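Local structure of trafficking protein particle complex subunit 3 (Naegleria fowleri, 6AQ3) at residues G36-V39 with T40-K44; A93-A96 with F97-L101. The protein is a TRAPP complex subunit that carries a covalently bound palmitate and probably takes part in tethering transport vesicles, as its relatives in other eukaryotes do. All blocks are in the same frame, centred on the assembly; numbering follows the deposited sequence.

Contact 1. Residues G36-V39 with T40-K44; sequences GSLV and TQMLK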
ATOM      1  N   GLY C  36      -0.850  -6.026  -2.739  1.00 51.26           N
ATOM      2  CA  GLY C  36      -1.085  -7.443  -2.987  1.00 40.92           C
ATOM      3  C   GLY C  36      -2.259  -8.005  -2.209  1.00 43.84           C
ATOM      4  O   GLY C  36      -3.032  -8.810  -2.739  1.00 42.13           O
ATOM      5  N   SER C  37      -2.426  -7.571  -0.949  1.00 42.51           N
ATOM      6  CA  SER C  37      -3.599  -7.986  -0.181  1.00 44.34           C
ATOM      7  C   SER C  37      -4.889  -7.471  -0.822  1.00 45.37           C
ATOM      8  O   SER C  37      -5.937  -8.117  -0.719  1.00 50.68           O
ATOM      9  CB  SER C  37      -3.512  -7.483   1.262  1.00 47.42           C
ATOM     10  OG  SER C  37      -2.280  -7.819   1.867  1.00 54.01           O
ATOM     11  N   LEU C  38      -4.845  -6.282  -1.423  1.00 45.89           N
ATOM     12  CA  LEU C  38      -6.018  -5.745  -2.108  1.00 46.46           C
ATOM     13  C   LEU C  38      -6.379  -6.601  -3.319  1.00 40.49           C
ATOM     14  O   LEU C  38      -7.533  -7.021  -3.465  1.00 42.97           O
ATOM     15  CB  LEU C  38      -5.769  -4.287  -2.513  1.00 40.91           C
ATOM     16  CG  LEU C  38      -6.788  -3.628  -3.465  1.00 47.62           C
ATOM     17  CD1 LEU C  38      -8.213  -3.619  -2.885  1.00 40.27           C
ATOM     18  CD2 LEU C  38      -6.355  -2.222  -3.781  1.00 48.75           C
ATOM     19  N   VAL C  39      -5.406  -6.874  -4.199  1.00 36.44           N
ATOM     20  CA  VAL C  39      -5.692  -7.685  -5.389  1.00 36.80           C
ATOM     21  C   VAL C  39      -6.163  -9.067  -4.973  1.00 43.67           C
ATOM     22  O   VAL C  39      -7.137  -9.598  -5.520  1.00 46.68           O
ATOM     23  CB  VAL C  39      -4.462  -7.776  -6.302  1.00 38.68           C
ATOM     24  CG1 VAL C  39      -4.784  -8.583  -7.548  1.00 41.60           C
ATOM     25  CG2 VAL C  39      -3.926  -6.391  -6.646  1.00 38.97           C
ATOM     26  N   THR C  40      -5.516  -9.645  -3.951  1.00 44.24           N
ATOM     27  CA  THR C  40      -5.905 -10.963  -3.455  1.00 42.66           C
ATOM     28  C   THR C  40      -7.344 -10.962  -2.973  1.00 49.61           C
ATOM     29  O   THR C  40      -8.116 -11.866  -3.301  1.00 50.63           O
ATOM     30  CB  THR C  40      -4.962 -11.396  -2.332  1.00 48.59           C
ATOM     31  OG1 THR C  40      -3.649 -11.591  -2.873  1.00 49.02           O
ATOM     32  CG2 THR C  40      -5.459 -12.711  -1.644  1.00 40.62           C
ATOM     33  N   GLN C  41      -7.738  -9.929  -2.228  1.00 49.46           N
ATOM     34  CA  GLN C  41      -9.122  -9.841  -1.786  1.00 51.17           C
ATOM     35  C   GLN C  41     -10.085  -9.731  -2.968  1.00 45.10           C
ATOM     36  O   GLN C  41     -11.140 -10.371  -2.978  1.00 45.19           O
ATOM     37  CB  GLN C  41      -9.270  -8.660  -0.824  1.00 54.08           C
ATOM     38  CG  GLN C  41     -10.711  -8.314  -0.476  1.00 60.46           C
ATOM     39  CD  GLN C  41     -11.407  -9.381   0.329  1.00 67.65           C
ATOM     40  OE1 GLN C  41     -10.763 -10.183   1.008  1.00 77.59           O
ATOM     41  NE2 GLN C  41     -12.743  -9.389   0.273  1.00 63.52           N
ATOM     42  N   MET C  42      -9.732  -8.943  -3.979  1.00 44.11           N
ATOM     43  CA  MET C  42     -10.603  -8.827  -5.146  1.00 47.16           C
ATOM     44  C   MET C  42     -10.675 -10.125  -5.949  1.00 52.12           C
ATOM     45  O   MET C  42     -11.735 -10.466  -6.474  1.00 50.97           O
ATOM     46  CB  MET C  42     -10.154  -7.670  -6.026  1.00 45.15           C
ATOM     47  CG  MET C  42     -10.236  -6.337  -5.297  1.00 52.93           C
ATOM     48  SD  MET C  42      -9.695  -4.976  -6.310  1.00 58.27           S
ATOM     49  CE  MET C  42     -10.980  -4.999  -7.548  1.00 65.59           C
ATOM     50  N   LEU C  43      -9.576 -10.882  -6.031  1.00 53.23           N
ATOM     51  CA  LEU C  43      -9.590 -12.108  -6.824  1.00 50.76           C
ATOM     52  C   LEU C  43     -10.587 -13.151  -6.323  1.00 59.09           C
ATOM     53  O   LEU C  43     -10.793 -14.156  -7.011  1.00 69.85           O
ATOM     54  CB  LEU C  43      -8.184 -12.706  -6.924  1.00 49.84           C
ATOM     55  CG  LEU C  43      -7.401 -12.000  -8.028  1.00 52.68           C
ATOM     56  CD1 LEU C  43      -5.947 -12.407  -7.973  1.00 49.37           C
ATOM     57  CD2 LEU C  43      -8.048 -12.339  -9.401  1.00 41.89           C
ATOM     58  N   LYS C  44     -11.235 -12.933  -5.181  1.00 57.84           N
ATOM     59  CA  LYS C  44     -12.324 -13.823  -4.803  1.00 63.48           C
ATOM     60  C   LYS C  44     -13.425 -13.793  -5.865  1.00 71.22           C
ATOM     61  O   LYS C  44     -14.130 -14.793  -6.062  1.00 67.36           O
ATOM     62  CB  LYS C  44     -12.863 -13.439  -3.433  1.00 62.35           C
ATOM     63  CG  LYS C  44     -11.805 -13.533  -2.322  1.00 66.86           C
ATOM     64  CD  LYS C  44     -12.477 -13.453  -0.944  1.00 66.86           C
ATOM     65  CE  LYS C  44     -11.513 -13.599   0.201  1.00 61.65           C
ATOM     66  NZ  LYS C  44     -12.253 -13.740   1.488  1.00 70.20           N
TER
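Leu38 and Met42 run side by side and point the same way, one helical turn apart, with Leu38 CD1 4.0 Å from Met42 SD. A chi1 of 169° sets Leu38 CG beside its own carbonyl carbon, and CD1 then reaches the Met42 sulfur. Val39 and Leu43 make a second such pair on a neighbouring stripe, where the methyls Val39 CG1 and Leu43 CD1 are also 4.0 Å apart. The polar counterpart is Thr40. Thr40 OG1 and Thr40 N each donate to Gly36 O at 2.9 Å, the hydroxyl 37° out of the carbonyl plane. One oxygen thus accepts two bonds from Thr40, from opposite faces. The i to i+4 series continues to Leu43 N, 2.8 Å from Val39 O. This is the C-terminal end of helix 25-42. Leu38 and Met42 lean on helix 49-75 through Met59 and Leu56; Val39 touches Tyr143 and Leu43 touches Leu141, with Ile52 of helix 49-75 also against Leu43. Gln41 turns to the second subunit, where Gln41 NE2 is hydrogen-bonded to Asp45 OD2 of that chain, placing this helix end at the dimer interface.

Contact 2. Residues A93-A96 with F97-L101; sequences AKVA and FKMFL. With PLM (palmitic acid), chain N.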
ATOM      1  N   ALA C  93       7.573   8.587 -17.190  1.00 66.13           N
ATOM      2  CA  ALA C  93       8.456   7.429 -17.319  1.00 64.87           C
ATOM      3  C   ALA C  93       9.762   7.627 -16.565  1.00 71.24           C
ATOM      4  O   ALA C  93      10.286   6.679 -15.960  1.00 72.93           O
ATOM      5  CB  ALA C  93       8.728   7.132 -18.796  1.00 60.40           C
ATOM      6  N   LYS C  94      10.316   8.837 -16.604  1.00 68.24           N
ATOM      7  CA  LYS C  94      11.649   9.060 -16.064  1.00 74.44           C
ATOM      8  C   LYS C  94      11.661   9.654 -14.663  1.00 76.48           C
ATOM      9  O   LYS C  94      12.665   9.499 -13.961  1.00 80.62           O
ATOM     10  CB  LYS C  94      12.454   9.990 -16.980  1.00 74.63           C
ATOM     11  CG  LYS C  94      12.602   9.504 -18.405  1.00 74.55           C
ATOM     12  CD  LYS C  94      13.365   8.205 -18.504  1.00 72.87           C
ATOM     13  CE  LYS C  94      13.680   7.918 -19.964  1.00 74.25           C
ATOM     14  NZ  LYS C  94      14.297   6.594 -20.169  1.00 79.82           N
ATOM     15  N   VAL C  95      10.607  10.353 -14.240  1.00 71.36           N
ATOM     16  CA  VAL C  95      10.577  11.005 -12.928  1.00 68.54           C
ATOM     17  C   VAL C  95       9.574  10.337 -11.987  1.00 65.13           C
ATOM     18  O   VAL C  95       9.947   9.847 -10.921  1.00 68.81           O
ATOM     19  CB  VAL C  95      10.316  12.524 -13.062  1.00 71.48           C
ATOM     20  CG1 VAL C  95      10.324  13.223 -11.698  1.00 67.24           C
ATOM     21  CG2 VAL C  95      11.374  13.163 -13.953  1.00 54.96           C
ATOM     22  N   ALA C  96       8.296  10.298 -12.372  1.00 63.55           N
ATOM     23  CA  ALA C  96       7.253   9.754 -11.501  1.00 60.54           C
ATOM     24  C   ALA C  96       7.505   8.289 -11.157  1.00 67.85           C
ATOM     25  O   ALA C  96       7.348   7.872 -10.001  1.00 65.61           O
ATOM     26  CB  ALA C  96       5.879   9.916 -12.151  1.00 52.13           C
ATOM     27  N   PHE C  97       7.832   7.477 -12.163  1.00 66.44           N
ATOM     28  CA  PHE C  97       8.035   6.056 -11.915  1.00 62.00           C
ATOM     29  C   PHE C  97       9.171   5.825 -10.924  1.00 66.91           C
ATOM     30  O   PHE C  97       9.069   4.958 -10.046  1.00 65.22           O
ATOM     31  CB  PHE C  97       8.283   5.341 -13.243  1.00 58.56           C
ATOM     32  CG  PHE C  97       7.037   4.742 -13.833  1.00 57.71           C
ATOM     33  CD1 PHE C  97       5.908   5.528 -14.037  1.00 59.69           C
ATOM     34  CD2 PHE C  97       6.999   3.415 -14.221  1.00 50.93           C
ATOM     35  CE1 PHE C  97       4.741   4.982 -14.577  1.00 54.92           C
ATOM     36  CE2 PHE C  97       5.842   2.869 -14.785  1.00 51.41           C
ATOM     37  CZ  PHE C  97       4.715   3.658 -14.961  1.00 48.15           C
ATOM     38  N   LYS C  98      10.235   6.628 -11.007  1.00 72.05           N
ATOM     39  CA  LYS C  98      11.323   6.493 -10.045  1.00 73.87           C
ATOM     40  C   LYS C  98      10.887   6.956  -8.663  1.00 67.63           C
ATOM     41  O   LYS C  98      11.152   6.282  -7.663  1.00 70.74           O
ATOM     42  CB  LYS C  98      12.540   7.291 -10.511  1.00 76.43           C
ATOM     43  CG  LYS C  98      13.253   6.707 -11.726  1.00 86.18           C
ATOM     44  CD  LYS C  98      14.486   7.545 -12.091  1.00 89.64           C
ATOM     45  CE  LYS C  98      15.369   6.872 -13.140  1.00 90.26           C
ATOM     46  NZ  LYS C  98      14.781   6.860 -14.504  1.00 88.97           N
ATOM     47  N   MET C  99      10.156   8.064  -8.602  1.00 65.57           N
ATOM     48  CA  MET C  99       9.770   8.663  -7.330  1.00 71.41           C
ATOM     49  C   MET C  99       8.786   7.779  -6.566  1.00 71.66           C
ATOM     50  O   MET C  99       8.888   7.646  -5.340  1.00 68.63           O
ATOM     51  CB  MET C  99       9.171  10.044  -7.605  1.00 81.08           C
ATOM     52  CG  MET C  99       8.513  10.756  -6.437  1.00 92.91           C
ATOM     53  SD  MET C  99       7.840  12.359  -6.958  1.00 97.95           S
ATOM     54  CE  MET C  99       9.264  13.072  -7.779  1.00 99.76           C
ATOM     55  N   PHE C 100       7.829   7.160  -7.268  1.00 64.45           N
ATOM     56  CA  PHE C 100       6.759   6.415  -6.617  1.00 66.59           C
ATOM     57  C   PHE C 100       7.005   4.910  -6.534  1.00 66.20           C
ATOM     58  O   PHE C 100       6.652   4.290  -5.524  1.00 59.47           O
ATOM     59  CB  PHE C 100       5.435   6.670  -7.344  1.00 67.27           C
ATOM     60  CG  PHE C 100       4.982   8.102  -7.270  1.00 76.24           C
ATOM     61  CD1 PHE C 100       4.705   8.693  -6.044  1.00 77.48           C
ATOM     62  CD2 PHE C 100       4.835   8.860  -8.421  1.00 78.81           C
ATOM     63  CE1 PHE C 100       4.289  10.009  -5.965  1.00 78.24           C
ATOM     64  CE2 PHE C 100       4.422  10.186  -8.351  1.00 80.34           C
ATOM     65  CZ  PHE C 100       4.145  10.759  -7.123  1.00 80.58           C
ATOM     66  N   LEU C 101       7.631   4.305  -7.545  1.00 61.69           N
ATOM     67  CA  LEU C 101       7.825   2.862  -7.554  1.00 59.96           C
ATOM     68  C   LEU C 101       9.280   2.437  -7.610  1.00 60.06           C
ATOM     69  O   LEU C 101       9.560   1.243  -7.463  1.00 61.47           O
ATOM     70  CB  LEU C 101       7.093   2.225  -8.744  1.00 61.75           C
ATOM     71  CG  LEU C 101       5.573   2.303  -8.822  1.00 65.44           C
ATOM     72  CD1 LEU C 101       5.161   1.894 -10.208  1.00 68.71           C
ATOM     73  CD2 LEU C 101       4.904   1.400  -7.777  1.00 59.82           C
TER
HETATM   74  C1  PLM N 201       2.637  17.276 -16.555  1.00 58.48           C
HETATM   75  O2  PLM N 201       2.110  16.853 -17.624  1.00 65.25           O
HETATM   76  C2  PLM N 201       3.278  16.268 -15.454  1.00 63.08           C
HETATM   77  C3  PLM N 201       2.948  14.764 -15.558  1.00 70.22           C
HETATM   78  C4  PLM N 201       2.114  14.212 -14.385  1.00 73.94           C
HETATM   79  C5  PLM N 201       2.798  13.096 -13.550  1.00 73.53           C
HETATM   80  C6  PLM N 201       1.803  12.093 -12.917  1.00 75.52           C
HETATM   81  C7  PLM N 201       2.439  11.023 -11.995  1.00 74.48           C
HETATM   82  C8  PLM N 201       2.040   9.565 -12.338  1.00 69.29           C
HETATM   83  C9  PLM N 201       2.474   8.536 -11.266  1.00 69.48           C
HETATM   84  CA  PLM N 201       2.667   7.081 -11.794  1.00 69.24           C
HETATM   85  CB  PLM N 201       3.039   6.051 -10.698  1.00 64.03           C
HETATM   86  CC  PLM N 201       1.839   5.216 -10.183  1.00 65.89           C
HETATM   87  CD  PLM N 201       2.035   4.660  -8.755  1.00 67.31           C
HETATM   88  CE  PLM N 201       1.191   3.404  -8.421  1.00 66.57           C
HETATM   89  CF  PLM N 201       1.024   3.174  -6.899  1.00 64.39           C
HETATM   90  CG  PLM N 201       0.594   1.747  -6.514  1.00 63.23           C
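Phe100 sits one turn beyond Ala96, and its ring packs back on Ala96 and touches the bound palmitic acid. Phe100 CB is 3.5 Å from Ala96 O. With CG anti to its own carbonyl carbon (chi1 -64°), the ring starts beside the backbone N and heads back along the helix. CG also stays close to Ala96 O. Phe100 CD2 comes nearest to Ala96 O, at 3.1 Å, with Ala96 CB at 4.0 Å and PLM C9 at 3.7 Å, so this one ring atom meets both the preceding turn and the lipid. CE2 continues the same contacts, near PLM C9 and Ala96 CB, and Met99 CG stands 4.2 Å above the ring plane, over its centre. Ala96 adds its own methyl to the lipid wall, with Ala96 CB 3.6 Å from PLM C7, and Phe97 CE1 approaches PLM CA more loosely. Phe100 N still donates to Ala96 O at 2.9 Å, although residues 93-96 make a wider, pi-type turn. Val95 CG1 and Met99 CE lie side by side, 4.1 Å apart. Separately, Lys98 NZ folds back to make a weak bond with Lys94 O. Ala96, Phe97 and Phe100 line the lipid, consistent with the acyl-binding tunnel known in TRAPP subunit 3 relatives. Phe71 and Leu67 of helix 49-75 pack on Ala96 and Phe100, Phe97 meets Phe121 of strand 116-121 edge-to-face and touches Ile147 of helix 146-157, and Ile26 of the second subunit reaches Met99 and Phe100.

In the fold
Both contacts are single-helix, turn-to-turn arrangements, with centres 25 Å apart and nearest atoms about 11 Å apart. They share helix 49-75 as a packing partner and both reach the second subunit, but their places differ. Contact 1 lies about 18 Å from the centre of the chain, at a helix end where apolar pairs pack on helix 49-75 and nearby loops, Leu38 and Met42 also on the second subunit, to which Gln41 bonds. Contact 2 lies about 10 Å from that centre; its buried Ala96, Phe97 and Phe100 approach palmitic acid, while Lys94 and Lys98 mark its exposed side. Contact 1 joins its own helix 49-75 and the dimer interface; contact 2 adds contacts to the lipid.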